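Side-chain contacts in HAD family phosphatase (Pseudomonas syringae pv. tomato, PDB 2ODA), which is of unsettled biochemical function but belongs to a Pseudomonas-specific subfamily of the haloacid dehalogenase superfamily and is probably related to its phosphatases: residues Pro4-Leu9 and Ser181-Ile186; Leu110-Gly113 and Leu117-Ser120; Gly168-Ile173 and Ala187-Lys192. All blocks are in the same frame, centred on the assembly; numbering follows the deposited sequence.

Contact 1. Residues Pro4-Leu9 and Ser181-Ile186; sequences PTFPAL and SCLADI
Phe6 lays one face of its ring over methyl CD2 of Leu183, in a CH-pi contact that fastens the loop leading into the first strand of this Rossmann-like HAD core to the C-terminal helix 179-191. The methyl sits almost exactly above the middle of the ring: CD2 of Leu183 is 4.0 Å from the centroid of Phe6 and only 10° off the ring normal. The Phe6 side chain leaves the backbone with CG opposite its own carbonyl carbon (chi1 -58°), which sends the ring across the gap to the helix. There its outer end meets backbone as well as side chain. CZ of Phe6 comes within 3.1 Å of the carbonyl O of Leu183, a tight approach, while CE2 of Phe6 lies 3.7 Å from CB of the same leucine. The third contact of the ring is at its edge, where the branch methyl CG2 of Ile186 lies in the ring plane, 3.9 Å from CE1 of Phe6, the two side chains running at about a right angle. One helical turn thus supplies both a face partner and an edge partner, which probably limits the tilt of the ring.

Much of the surrounding packing is apolar. Val109 of strand 109-112 touches Phe6, Leu9 and Leu183, and Ile129 of strand 127-131 lies against Leu183 and Ile186, which places the helix against both strands and the loop against the first of them. Leu9, the first residue of strand 9-12, points the end of its chain at the end of Leu183. The two leucines meet tip to tip through both branches, with CD2 of Leu9 3.9 Å from CD2 of Leu183 and CD1 of Leu9 4.0 Å from CD1 of Leu183.

Contact 2. Residues Leu110-Gly113 and Leu117-Ser120; sequences LISG and LLQS
Leu110 turns its CG away from the backbone nitrogen (chi1 165°), directing methyl CD2 at the helix, whereas Leu118 places CG opposite its carbonyl carbon (chi1 -68°), which brings its two methyls down onto Ser112. CD2 of Leu110 presses on the helix backbone, 3.3 Å from the carbonyl O of Leu117, and also meets the branch point of that residue, with Leu110 CD2 to Leu117 CG at 4.0 Å. Leu118 spreads over the last strand residue: its CD2 lies 3.7 Å from CB of Ser112, and its CD1 3.5 Å from the Ser112 carbonyl O. The hydroxyl of Ser112 rests against CD2 of Leu117 at 3.4 Å from OG, yet its oxygen accepts a hydrogen bond from the backbone N of Asp114 in the turn between strand and helix. Beyond the contact, Leu118 reaches Leu164 and Leu167 of helix 150-167. This buried, largely apolar interface joins the first strand and the helix of the beta-alpha-beta unit formed by strand 109-112, helix 115-123 and strand 127-131; its Ser-Gly-Asp turn is consistent with motif IV of HAD enzymes.

Contact 3. Residues Gly168-Ile173 and Ala187-Lys192; sequences GVHSVI and ALRRSK
His170, just ahead of strand 171-173, and Arg189, in the last turns of helix 179-191, bring their backbones no nearer than 10.3 Å between CA atoms, and a long side chain spans the gap. Upstream, Gly168 ends the preceding helix with positive phi in a Schellman motif, turning the chain toward the strand. Arg189 bends at chi3 (63°) and presents its guanidinium end-on, so that both terminal nitrogens grip a single atom, the carbonyl O of His170. The NH1 bond to this O is 3.0 Å long and fairly straight (157° at the hydrogen). NH2 reaches the same O at 3.2 Å with a more bent geometry (140°). The oxygen lies in the guanidinium plane, but both nitrogens approach from one face of the carbonyl plane, NH1 well above it. NH2 also passes 3.9 Å from CB of His170. The guanidinium has a further hold through NE, which forms a salt bridge with Glu194 and probably helps keep the group in place. The His170 ring has its own partners: ND1 hydrogen-bonds to Thr128 N and NE2 to the C-terminal carboxylate of Pro196. This partly exposed contact is an end-on arginine grip, two N-H donors on one backbone carbonyl, joining the C-terminal helix to the start of the edge strand of a parallel Rossmann-like sheet.

Overall arrangement
Contacts 1 and 3 share helix 179-191, with centres 9 Å apart; its earlier turns pack on the loop before strand 9-12, and its final turns reach the lead-in to strand 171-173. Their segments interleave along the chain, and Arg190 connects them by a probable hydrogen bond to Thr5 O. Contact 2 is local in sequence and falls, along the chain, between the two segments of contact 1, with its centre 16 Å from that of contact 1 and its helix 115-123 on the opposite face of the sheet from helix 179-191. Leu9 meets Ile111, and Leu118 meets Val169, linking it to both others. Together they tie the N-terminal loop, central parallel sheet and C-terminal helix into a three-layered alpha-beta-alpha core.

Contact 1. Residues Pro4-Leu9 and Ser181-Ile186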
ATOM      1  N   PRO B   4       5.449 -17.101   9.597  1.00 19.88           N
ATOM      2  CA  PRO B   4       5.765 -15.835   8.940  1.00 18.76           C
ATOM      3  C   PRO B   4       6.028 -14.733   9.977  1.00 18.09           C
ATOM      4  O   PRO B   4       5.462 -14.752  11.080  1.00 17.75           O
ATOM      5  CB  PRO B   4       4.481 -15.517   8.170  1.00 18.90           C
ATOM      6  CG  PRO B   4       3.851 -16.856   7.922  1.00 19.34           C
ATOM      7  CD  PRO B   4       4.163 -17.663   9.136  1.00 19.21           C
ATOM      8  N   THR B   5       6.900 -13.798   9.627  1.00 16.97           N
ATOM      9  CA  THR B   5       7.284 -12.728  10.533  1.00 16.25           C
ATOM     10  C   THR B   5       6.627 -11.431  10.084  1.00 14.99           C
ATOM     11  O   THR B   5       6.144 -11.333   8.948  1.00 14.75           O
ATOM     12  CB  THR B   5       8.814 -12.556  10.546  1.00 16.89           C
ATOM     13  OG1 THR B   5       9.258 -12.359   9.191  1.00 16.25           O
ATOM     14  CG2 THR B   5       9.485 -13.801  11.146  1.00 18.51           C
ATOM     15  N   PHE B   6       6.616 -10.437  10.976  1.00 14.17           N
ATOM     16  CA  PHE B   6       6.029  -9.126  10.689  1.00 13.03           C
ATOM     17  C   PHE B   6       7.119  -8.097  10.408  1.00 12.64           C
ATOM     18  O   PHE B   6       8.020  -7.895  11.234  1.00 13.90           O
ATOM     19  CB  PHE B   6       5.132  -8.670  11.864  1.00 12.75           C
ATOM     20  CG  PHE B   6       4.033  -9.632  12.175  1.00 11.80           C
ATOM     21  CD1 PHE B   6       2.854  -9.611  11.436  1.00 10.84           C
ATOM     22  CD2 PHE B   6       4.171 -10.574  13.199  1.00 11.72           C
ATOM     23  CE1 PHE B   6       1.812 -10.506  11.705  1.00 10.27           C
ATOM     24  CE2 PHE B   6       3.151 -11.489  13.459  1.00 10.17           C
ATOM     25  CZ  PHE B   6       1.973 -11.453  12.699  1.00 11.80           C
ATOM     26  N   PRO B   7       7.066  -7.449   9.233  1.00 12.42           N
ATOM     27  CA  PRO B   7       8.103  -6.459   8.919  1.00 11.23           C
ATOM     28  C   PRO B   7       7.973  -5.110   9.644  1.00 10.81           C
ATOM     29  O   PRO B   7       8.986  -4.454   9.872  1.00 10.24           O
ATOM     30  CB  PRO B   7       7.984  -6.273   7.409  1.00 11.95           C
ATOM     31  CG  PRO B   7       6.627  -6.736   7.039  1.00 12.53           C
ATOM     32  CD  PRO B   7       6.107  -7.638   8.126  1.00 11.85           C
ATOM     33  N   ALA B   8       6.757  -4.715  10.017  1.00  9.04           N
ATOM     34  CA  ALA B   8       6.542  -3.413  10.644  1.00  8.86           C
ATOM     35  C   ALA B   8       5.191  -3.436  11.355  1.00  7.73           C
ATOM     36  O   ALA B   8       4.277  -4.138  10.921  1.00  8.31           O
ATOM     37  CB  ALA B   8       6.563  -2.299   9.602  1.00  8.32           C
ATOM     38  N   LEU B   9       5.090  -2.653  12.423  1.00  6.96           N
ATOM     39  CA  LEU B   9       3.840  -2.443  13.125  1.00  7.48           C
ATOM     40  C   LEU B   9       3.531  -0.956  13.211  1.00  6.99           C
ATOM     41  O   LEU B   9       4.402  -0.129  13.550  1.00  7.68           O
ATOM     42  CB  LEU B   9       3.868  -3.066  14.531  1.00  7.19           C
ATOM     43  CG  LEU B   9       4.164  -4.566  14.686  1.00  8.31           C
ATOM     44  CD1 LEU B   9       4.250  -4.935  16.169  1.00  9.67           C
ATOM     45  CD2 LEU B   9       3.086  -5.414  14.009  1.00  8.26           C
ATOM     46  N   SER B 181       0.309 -12.531  21.636  1.00  8.80           N
ATOM     47  CA  SER B 181      -0.514 -13.688  21.293  1.00  8.76           C
ATOM     48  C   SER B 181      -1.395 -13.430  20.074  1.00  8.23           C
ATOM     49  O   SER B 181      -1.615 -14.321  19.262  1.00  6.82           O
ATOM     50  CB  SER B 181      -1.424 -14.041  22.463  1.00  9.25           C
ATOM     51  OG  SER B 181      -0.648 -14.606  23.484  1.00 13.05           O
ATOM     52  N   CYS B 182      -1.895 -12.205  19.958  1.00  7.45           N
ATOM     53  CA  CYS B 182      -2.731 -11.840  18.811  1.00  7.80           C
ATOM     54  C   CYS B 182      -1.932 -11.928  17.504  1.00  7.51           C
ATOM     55  O   CYS B 182      -2.392 -12.544  16.510  1.00  7.77           O
ATOM     56  CB  CYS B 182      -3.275 -10.416  19.023  1.00  7.62           C
ATOM     57  SG  CYS B 182      -4.291  -9.807  17.709  1.00  8.37           S
ATOM     58  N   LEU B 183      -0.734 -11.338  17.524  1.00  7.22           N
ATOM     59  CA  LEU B 183       0.197 -11.403  16.384  1.00  7.40           C
ATOM     60  C   LEU B 183       0.572 -12.831  16.046  1.00  7.56           C
ATOM     61  O   LEU B 183       0.602 -13.182  14.874  1.00  7.72           O
ATOM     62  CB  LEU B 183       1.456 -10.563  16.622  1.00  7.60           C
ATOM     63  CG  LEU B 183       1.275  -9.034  16.631  1.00  7.46           C
ATOM     64  CD1 LEU B 183       2.516  -8.352  17.209  1.00 10.41           C
ATOM     65  CD2 LEU B 183       0.994  -8.517  15.225  1.00  8.62           C
ATOM     66  N   ALA B 184       0.844 -13.655  17.060  1.00  7.90           N
ATOM     67  CA  ALA B 184       1.204 -15.067  16.811  1.00  8.41           C
ATOM     68  C   ALA B 184       0.079 -15.798  16.078  1.00  8.70           C
ATOM     69  O   ALA B 184       0.336 -16.607  15.173  1.00  8.61           O
ATOM     70  CB  ALA B 184       1.585 -15.790  18.129  1.00  8.48           C
ATOM     71  N   ASP B 185      -1.172 -15.501  16.441  1.00  8.04           N
ATOM     72  CA  ASP B 185      -2.306 -16.157  15.774  1.00  8.06           C
ATOM     73  C   ASP B 185      -2.500 -15.642  14.339  1.00  7.94           C
ATOM     74  O   ASP B 185      -2.862 -16.411  13.446  1.00  8.28           O
ATOM     75  CB  ASP B 185      -3.588 -16.047  16.613  1.00  7.96           C
ATOM     76  CG  ASP B 185      -4.507 -17.233  16.411  1.00 11.50           C
ATOM     77  OD1 ASP B 185      -4.019 -18.390  16.540  1.00 12.36           O
ATOM     78  OD2 ASP B 185      -5.683 -17.006  16.064  1.00 11.63           O
ATOM     79  N   ILE B 186      -2.242 -14.354  14.099  1.00  7.03           N
ATOM     80  CA  ILE B 186      -2.243 -13.840  12.715  1.00  6.91           C
ATOM     81  C   ILE B 186      -1.131 -14.499  11.877  1.00  6.86           C
ATOM     82  O   ILE B 186      -1.331 -14.830  10.689  1.00  6.89           O
ATOM     83  CB  ILE B 186      -2.192 -12.303  12.675  1.00  6.81           C
ATOM     84  CG1 ILE B 186      -3.573 -11.740  13.112  1.00  7.07           C
ATOM     85  CG2 ILE B 186      -1.792 -11.795  11.261  1.00  7.60           C
ATOM     86  CD1 ILE B 186      -3.582 -10.195  13.432  1.00  6.41           C
TER

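Contact 2. Residues Leu110-Gly113 and Leu117-Ser120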
ATOM      1  N   LEU B 110      -1.622  -2.847  11.454  1.00  5.68           N
ATOM      2  CA  LEU B 110      -2.022  -1.613  12.122  1.00  5.34           C
ATOM      3  C   LEU B 110      -2.821  -2.015  13.344  1.00  5.07           C
ATOM      4  O   LEU B 110      -3.741  -2.824  13.250  1.00  5.46           O
ATOM      5  CB  LEU B 110      -2.911  -0.731  11.210  1.00  5.16           C
ATOM      6  CG  LEU B 110      -3.662   0.405  11.944  1.00  4.71           C
ATOM      7  CD1 LEU B 110      -2.702   1.498  12.429  1.00  2.87           C
ATOM      8  CD2 LEU B 110      -4.730   1.029  11.026  1.00  4.88           C
ATOM      9  N   ILE B 111      -2.472  -1.437  14.477  1.00  5.20           N
ATOM     10  CA  ILE B 111      -3.210  -1.650  15.713  1.00  5.79           C
ATOM     11  C   ILE B 111      -3.843  -0.309  16.104  1.00  5.33           C
ATOM     12  O   ILE B 111      -3.135   0.687  16.196  1.00  4.55           O
ATOM     13  CB  ILE B 111      -2.250  -2.108  16.828  1.00  4.82           C
ATOM     14  CG1 ILE B 111      -1.556  -3.426  16.416  1.00  6.01           C
ATOM     15  CG2 ILE B 111      -3.000  -2.294  18.158  1.00  6.05           C
ATOM     16  CD1 ILE B 111      -0.103  -3.261  15.976  1.00  6.97           C
ATOM     17  N   SER B 112      -5.158  -0.311  16.370  1.00  6.59           N
ATOM     18  CA  SER B 112      -5.916   0.910  16.734  1.00  6.20           C
ATOM     19  C   SER B 112      -7.258   0.505  17.374  1.00  6.50           C
ATOM     20  O   SER B 112      -7.745  -0.599  17.146  1.00  5.54           O
ATOM     21  CB  SER B 112      -6.184   1.761  15.479  1.00  6.93           C
ATOM     22  OG  SER B 112      -6.874   2.973  15.782  1.00  6.40           O
ATOM     23  N   GLY B 113      -7.849   1.400  18.164  1.00  6.18           N
ATOM     24  CA  GLY B 113      -9.275   1.282  18.493  1.00  6.17           C
ATOM     25  C   GLY B 113     -10.193   2.269  17.786  1.00  6.75           C
ATOM     26  O   GLY B 113     -11.396   2.320  18.075  1.00  7.43           O
ATOM     27  N   LEU B 117      -9.242   5.334  11.675  1.00  6.04           N
ATOM     28  CA  LEU B 117      -7.883   4.899  11.415  1.00  5.81           C
ATOM     29  C   LEU B 117      -7.819   3.432  10.997  1.00  5.34           C
ATOM     30  O   LEU B 117      -7.079   3.085  10.070  1.00  5.55           O
ATOM     31  CB  LEU B 117      -6.982   5.215  12.612  1.00  4.89           C
ATOM     32  CG  LEU B 117      -5.554   4.645  12.549  1.00  6.47           C
ATOM     33  CD1 LEU B 117      -4.749   5.161  11.315  1.00  4.70           C
ATOM     34  CD2 LEU B 117      -4.831   4.978  13.867  1.00  6.28           C
ATOM     35  N   LEU B 118      -8.565   2.558  11.672  1.00  4.97           N
ATOM     36  CA  LEU B 118      -8.678   1.172  11.218  1.00  5.01           C
ATOM     37  C   LEU B 118      -9.136   1.067   9.770  1.00  5.42           C
ATOM     38  O   LEU B 118      -8.611   0.256   9.003  1.00  6.05           O
ATOM     39  CB  LEU B 118      -9.599   0.355  12.132  1.00  4.89           C
ATOM     40  CG  LEU B 118      -8.984   0.166  13.528  1.00  4.58           C
ATOM     41  CD1 LEU B 118     -10.084  -0.220  14.515  1.00  5.96           C
ATOM     42  CD2 LEU B 118      -7.849  -0.878  13.470  1.00  3.25           C
ATOM     43  N   GLN B 119     -10.124   1.868   9.395  1.00  6.18           N
ATOM     44  CA  GLN B 119     -10.568   1.935   7.996  1.00  6.19           C
ATOM     45  C   GLN B 119      -9.438   2.352   7.044  1.00  5.61           C
ATOM     46  O   GLN B 119      -9.319   1.815   5.936  1.00  5.77           O
ATOM     47  CB  GLN B 119     -11.771   2.876   7.858  1.00  6.06           C
ATOM     48  CG  GLN B 119     -12.459   2.800   6.454  1.00  7.20           C
ATOM     49  CD  GLN B 119     -13.062   1.432   6.181  1.00  9.32           C
ATOM     50  OE1 GLN B 119     -14.013   1.030   6.832  1.00 11.14           O
ATOM     51  NE2 GLN B 119     -12.500   0.706   5.232  1.00  9.25           N
ATOM     52  N   SER B 120      -8.629   3.327   7.461  1.00  5.31           N
ATOM     53  CA  SER B 120      -7.439   3.704   6.678  1.00  5.95           C
ATOM     54  C   SER B 120      -6.534   2.471   6.481  1.00  5.93           C
ATOM     55  O   SER B 120      -6.051   2.226   5.382  1.00  5.35           O
ATOM     56  CB  SER B 120      -6.681   4.856   7.367  1.00  6.44           C
ATOM     57  OG  SER B 120      -5.420   5.089   6.750  1.00  6.53           O
TER

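Contact 3. Residues Gly168-Ile173 and Ala187-Lys192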
ATOM      1  N   GLY B 168     -14.471  -4.883   9.315  1.00 10.21           N
ATOM      2  CA  GLY B 168     -13.637  -5.827   8.584  1.00  8.55           C
ATOM      3  C   GLY B 168     -12.296  -6.056   9.267  1.00  7.50           C
ATOM      4  O   GLY B 168     -11.393  -6.630   8.681  1.00  7.67           O
ATOM      5  N   VAL B 169     -12.150  -5.587  10.503  1.00  7.71           N
ATOM      6  CA  VAL B 169     -10.904  -5.782  11.266  1.00  7.45           C
ATOM      7  C   VAL B 169     -10.625  -7.279  11.452  1.00  7.84           C
ATOM      8  O   VAL B 169     -11.554  -8.070  11.614  1.00  8.35           O
ATOM      9  CB  VAL B 169     -10.998  -5.054  12.626  1.00  7.85           C
ATOM     10  CG1 VAL B 169      -9.869  -5.439  13.590  1.00  9.36           C
ATOM     11  CG2 VAL B 169     -11.072  -3.552  12.416  1.00  8.18           C
ATOM     12  N   HIS B 170      -9.341  -7.655  11.457  1.00  7.76           N
ATOM     13  CA  HIS B 170      -8.930  -9.047  11.397  1.00  6.76           C
ATOM     14  C   HIS B 170      -8.942  -9.795  12.742  1.00  7.46           C
ATOM     15  O   HIS B 170      -9.218 -11.007  12.791  1.00  6.85           O
ATOM     16  CB  HIS B 170      -7.551  -9.110  10.734  1.00  7.50           C
ATOM     17  CG  HIS B 170      -7.566  -8.644   9.312  1.00  6.16           C
ATOM     18  ND1 HIS B 170      -7.174  -7.377   8.938  1.00  7.71           N
ATOM     19  CD2 HIS B 170      -7.998  -9.254   8.184  1.00  7.57           C
ATOM     20  CE1 HIS B 170      -7.325  -7.241   7.630  1.00  7.70           C
ATOM     21  NE2 HIS B 170      -7.826  -8.366   7.148  1.00  7.31           N
ATOM     22  N   SER B 171      -8.617  -9.080  13.821  1.00  6.88           N
ATOM     23  CA  SER B 171      -8.634  -9.640  15.173  1.00  6.63           C
ATOM     24  C   SER B 171      -8.927  -8.499  16.133  1.00  6.65           C
ATOM     25  O   SER B 171      -8.508  -7.381  15.892  1.00  6.66           O
ATOM     26  CB  SER B 171      -7.260 -10.249  15.559  1.00  6.77           C
ATOM     27  OG  SER B 171      -6.862 -11.276  14.667  1.00  7.96           O
ATOM     28  N   VAL B 172      -9.655  -8.799  17.214  1.00  6.63           N
ATOM     29  CA  VAL B 172      -9.893  -7.826  18.277  1.00  6.07           C
ATOM     30  C   VAL B 172      -9.431  -8.383  19.618  1.00  6.07           C
ATOM     31  O   VAL B 172      -9.716  -9.538  19.962  1.00  6.80           O
ATOM     32  CB  VAL B 172     -11.407  -7.398  18.394  1.00  5.98           C
ATOM     33  CG1 VAL B 172     -11.582  -6.327  19.483  1.00  5.18           C
ATOM     34  CG2 VAL B 172     -11.944  -6.836  17.049  1.00  5.79           C
ATOM     35  N   ILE B 173      -8.731  -7.541  20.372  1.00  6.24           N
ATOM     36  CA  ILE B 173      -8.202  -7.872  21.681  1.00  6.74           C
ATOM     37  C   ILE B 173      -8.564  -6.782  22.695  1.00  6.66           C
ATOM     38  O   ILE B 173      -8.883  -5.650  22.324  1.00  5.75           O
ATOM     39  CB  ILE B 173      -6.646  -8.083  21.652  1.00  6.49           C
ATOM     40  CG1 ILE B 173      -5.926  -6.851  21.049  1.00  7.28           C
ATOM     41  CG2 ILE B 173      -6.335  -9.394  20.876  1.00  7.50           C
ATOM     42  CD1 ILE B 173      -4.375  -6.883  21.113  1.00  6.93           C
ATOM     43  N   ALA B 187       0.027 -14.719  12.490  1.00  7.00           N
ATOM     44  CA  ALA B 187       1.129 -15.375  11.762  1.00  7.69           C
ATOM     45  C   ALA B 187       0.714 -16.784  11.320  1.00  8.37           C
ATOM     46  O   ALA B 187       1.008 -17.187  10.194  1.00  9.14           O
ATOM     47  CB  ALA B 187       2.392 -15.417  12.620  1.00  8.84           C
ATOM     48  N   LEU B 188       0.022 -17.510  12.209  1.00  9.40           N
ATOM     49  CA  LEU B 188      -0.539 -18.835  11.922  1.00  9.92           C
ATOM     50  C   LEU B 188      -1.557 -18.774  10.797  1.00  9.40           C
ATOM     51  O   LEU B 188      -1.476 -19.556   9.843  1.00 10.39           O
ATOM     52  CB  LEU B 188      -1.165 -19.459  13.182  1.00  9.58           C
ATOM     53  CG  LEU B 188      -1.692 -20.918  13.172  1.00 10.57           C
ATOM     54  CD1 LEU B 188      -0.629 -21.964  12.717  1.00 10.59           C
ATOM     55  CD2 LEU B 188      -2.253 -21.302  14.581  1.00 10.71           C
ATOM     56  N   ARG B 189      -2.509 -17.848  10.885  1.00  9.04           N
ATOM     57  CA  ARG B 189      -3.437 -17.596   9.747  1.00  8.84           C
ATOM     58  C   ARG B 189      -2.707 -17.345   8.411  1.00  9.35           C
ATOM     59  O   ARG B 189      -3.037 -17.951   7.385  1.00  8.34           O
ATOM     60  CB  ARG B 189      -4.432 -16.461  10.065  1.00  8.23           C
ATOM     61  CG  ARG B 189      -5.467 -16.878  11.088  1.00  8.12           C
ATOM     62  CD  ARG B 189      -6.070 -15.700  11.855  1.00  8.07           C
ATOM     63  NE  ARG B 189      -6.786 -14.793  10.963  1.00  7.90           N
ATOM     64  CZ  ARG B 189      -7.491 -13.744  11.364  1.00  7.50           C
ATOM     65  NH1 ARG B 189      -7.606 -13.486  12.658  1.00  8.07           N
ATOM     66  NH2 ARG B 189      -8.103 -12.972  10.465  1.00  8.24           N
ATOM     67  N   ARG B 190      -1.668 -16.515   8.452  1.00  9.88           N
ATOM     68  CA  ARG B 190      -0.827 -16.246   7.274  1.00  9.78           C
ATOM     69  C   ARG B 190      -0.166 -17.509   6.737  1.00 10.71           C
ATOM     70  O   ARG B 190      -0.074 -17.696   5.515  1.00 10.04           O
ATOM     71  CB  ARG B 190       0.239 -15.194   7.595  1.00 10.19           C
ATOM     72  CG  ARG B 190      -0.342 -13.774   7.739  1.00  9.69           C
ATOM     73  CD  ARG B 190       0.727 -12.756   8.076  1.00  9.14           C
ATOM     74  NE  ARG B 190       1.762 -12.679   7.041  1.00 11.77           N
ATOM     75  CZ  ARG B 190       3.006 -12.268   7.266  1.00 13.53           C
ATOM     76  NH1 ARG B 190       3.362 -11.867   8.469  1.00 13.08           N
ATOM     77  NH2 ARG B 190       3.893 -12.241   6.284  1.00 15.97           N
ATOM     78  N   SER B 191       0.273 -18.375   7.656  1.00 11.29           N
ATOM     79  CA  SER B 191       0.929 -19.628   7.297  1.00 12.19           C
ATOM     80  C   SER B 191      -0.043 -20.537   6.540  1.00 12.55           C
ATOM     81  O   SER B 191       0.379 -21.363   5.733  1.00 12.63           O
ATOM     82  CB  SER B 191       1.503 -20.323   8.553  1.00 11.19           C
ATOM     83  OG  SER B 191       0.511 -21.073   9.252  1.00 10.21           O
ATOM     84  N   LYS B 192      -1.341 -20.353   6.789  1.00 12.98           N
ATOM     85  CA  LYS B 192      -2.416 -21.115   6.142  1.00 13.33           C
ATOM     86  C   LYS B 192      -2.941 -20.432   4.875  1.00 13.55           C
ATOM     87  O   LYS B 192      -3.991 -20.809   4.338  1.00 13.22           O
ATOM     88  CB  LYS B 192      -3.573 -21.366   7.125  1.00 13.80           C
ATOM     89  CG  LYS B 192      -3.164 -22.172   8.346  1.00 13.48           C
ATOM     90  CD  LYS B 192      -4.238 -22.150   9.440  1.00 14.48           C
ATOM     91  CE  LYS B 192      -3.758 -22.987  10.632  1.00 16.90           C
ATOM     92  NZ  LYS B 192      -4.854 -23.334  11.576  1.00 18.56           N
TER